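Local coordinates for protein TarM (Staphylococcus aureus subsp. aureus 21178, PDB 4X7R) that belongs, by its sequence family, to the GT-B fold glycosyltransferases and is modelled here with uridine-5'-diphosphate bound, at residues F315-I320 and N458-A463. The protein carries 1 engineered substitution. Residues are numbered along the deposited sequence; the frame is centred on the assembly and turned at random.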
# COMPACT_ATOMS: atom_id res chain seq x y z
N PHE A 315 -3.28 -28.58 -13.71
CA PHE A 315 -4.32 -27.66 -14.13
C PHE A 315 -5.58 -27.95 -13.32
O PHE A 315 -5.91 -29.12 -13.09
CB PHE A 315 -4.64 -27.83 -15.63
CG PHE A 315 -3.72 -27.09 -16.57
CD1 PHE A 315 -3.78 -25.70 -16.68
CD2 PHE A 315 -2.82 -27.78 -17.38
CE1 PHE A 315 -2.94 -25.02 -17.56
CE2 PHE A 315 -1.99 -27.10 -18.26
CZ PHE A 315 -2.06 -25.72 -18.36
N GLN A 316 -6.28 -26.89 -12.90
CA GLN A 316 -7.53 -27.04 -12.17
C GLN A 316 -8.66 -27.38 -13.16
O GLN A 316 -9.02 -26.55 -13.99
CB GLN A 316 -7.84 -25.77 -11.35
CG GLN A 316 -9.21 -25.79 -10.67
CD GLN A 316 -9.36 -26.89 -9.65
OE1 GLN A 316 -9.55 -28.07 -9.99
NE2 GLN A 316 -9.29 -26.54 -8.38
N THR A 317 -9.19 -28.62 -13.08
CA THR A 317 -10.29 -29.05 -13.97
C THR A 317 -11.64 -28.63 -13.40
O THR A 317 -12.62 -28.53 -14.14
CB THR A 317 -10.19 -30.54 -14.34
OG1 THR A 317 -10.09 -31.33 -13.16
CG2 THR A 317 -9.03 -30.84 -15.29
N GLU A 318 -11.69 -28.37 -12.07
CA GLU A 318 -12.89 -27.91 -11.38
C GLU A 318 -13.21 -26.46 -11.73
O GLU A 318 -12.31 -25.64 -11.89
CB GLU A 318 -12.75 -28.06 -9.86
CG GLU A 318 -12.99 -29.46 -9.34
CD GLU A 318 -12.36 -29.76 -7.99
OE1 GLU A 318 -12.30 -28.86 -7.12
OE2 GLU A 318 -11.91 -30.91 -7.81
N LYS A 319 -14.51 -26.15 -11.84
CA LYS A 319 -15.02 -24.83 -12.21
C LYS A 319 -14.81 -23.80 -11.08
O LYS A 319 -15.75 -23.44 -10.36
CB LYS A 319 -16.49 -24.91 -12.65
CG LYS A 319 -16.72 -25.85 -13.83
CD LYS A 319 -18.15 -26.33 -13.86
CE LYS A 319 -18.36 -27.31 -14.98
NZ LYS A 319 -19.79 -27.36 -15.37
N ILE A 320 -13.56 -23.35 -10.92
CA ILE A 320 -13.21 -22.35 -9.92
C ILE A 320 -12.73 -21.10 -10.64
O ILE A 320 -11.74 -21.16 -11.38
CB ILE A 320 -12.18 -22.87 -8.87
CG1 ILE A 320 -12.45 -24.33 -8.38
CG2 ILE A 320 -11.97 -21.88 -7.71
CD1 ILE A 320 -13.70 -24.59 -7.57
N ASN A 458 -16.14 -24.71 -18.84
CA ASN A 458 -16.70 -25.95 -19.39
C ASN A 458 -15.88 -26.57 -20.53
O ASN A 458 -16.37 -27.47 -21.21
CB ASN A 458 -18.15 -25.73 -19.80
CG ASN A 458 -19.08 -25.59 -18.62
OD1 ASN A 458 -19.41 -26.57 -17.94
ND2 ASN A 458 -19.50 -24.38 -18.34
N ASN A 459 -14.63 -26.11 -20.72
CA ASN A 459 -13.74 -26.63 -21.76
C ASN A 459 -12.33 -26.75 -21.17
O ASN A 459 -11.59 -25.76 -21.09
CB ASN A 459 -13.79 -25.74 -23.00
CG ASN A 459 -13.22 -26.36 -24.25
OD1 ASN A 459 -12.20 -27.05 -24.23
ND2 ASN A 459 -13.84 -26.07 -25.38
N ASP A 460 -11.98 -27.97 -20.72
CA ASP A 460 -10.70 -28.31 -20.08
C ASP A 460 -9.49 -28.07 -20.98
O ASP A 460 -8.52 -27.47 -20.53
CB ASP A 460 -10.71 -29.74 -19.52
CG ASP A 460 -11.84 -30.02 -18.55
OD1 ASP A 460 -11.77 -29.53 -17.40
OD2 ASP A 460 -12.80 -30.74 -18.93
N VAL A 461 -9.56 -28.53 -22.25
CA VAL A 461 -8.49 -28.38 -23.24
C VAL A 461 -8.21 -26.91 -23.60
O VAL A 461 -7.05 -26.52 -23.68
CB VAL A 461 -8.60 -29.33 -24.48
CG1 VAL A 461 -9.90 -29.14 -25.25
CG2 VAL A 461 -7.40 -29.20 -25.42
N LEU A 462 -9.28 -26.09 -23.78
CA LEU A 462 -9.16 -24.67 -24.10
C LEU A 462 -8.57 -23.89 -22.93
O LEU A 462 -7.71 -23.04 -23.14
CB LEU A 462 -10.51 -24.08 -24.54
CG LEU A 462 -10.48 -22.70 -25.21
CD1 LEU A 462 -9.96 -22.78 -26.65
CD2 LEU A 462 -11.85 -22.06 -25.18
N ALA A 463 -9.02 -24.20 -21.69
CA ALA A 463 -8.53 -23.56 -20.47
C ALA A 463 -7.03 -23.81 -20.25
O ALA A 463 -6.31 -22.89 -19.83
CB ALA A 463 -9.32 -24.04 -19.27
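Thr317 and Lys319 pair with Asp460 and Asn458, the backbones well apart: CA of Thr317 lies 6.2 Å from CA of Asp460, and CA of Lys319 lies 7.5 Å from CA of Asn458. This is a surface contact in the GT-B glycosyltransferase fold, where the loop entering strand 320-324 of the six-stranded parallel sheet meets the junction between helices 446-457 and 460-477. Lys319 sits at the centre of an inverse gamma turn, closed by a weak bond from Ile320 N to Glu318 O. Across the way, Asn459 is the N-cap of helix 460-477, its OD1 accepting from Leu462 N at 3.1 Å.

Asp460, in the first turn of that helix, turns OD1 to the backbone of the loop, 3.5 Å from Thr317 O. Lys394 NZ serves both oxygens, with a salt bridge to Asp460 OD1 and a hydrogen bond to Thr317 O, which probably offsets the repulsion between them. The same OD1 lies 3.6 Å from Thr317 CB and 3.7 Å from Thr317 CG2, a van der Waals contact, and the two side chains cross at about a right angle.

Lys319 runs extended beyond CG, which carries its ammonium across to the amide of Asn458. Asp347 OD2 takes a salt bridge from Lys319 NZ and a hydrogen bond from Asn458 ND2, so one carboxylate oxygen ties together both partners of the direct bond: Lys319 NZ donates to Asn458 OD1 at 2.7 Å, with NZ tilted 24° from the amide carbonyl plane and a C=O...N angle of 142°.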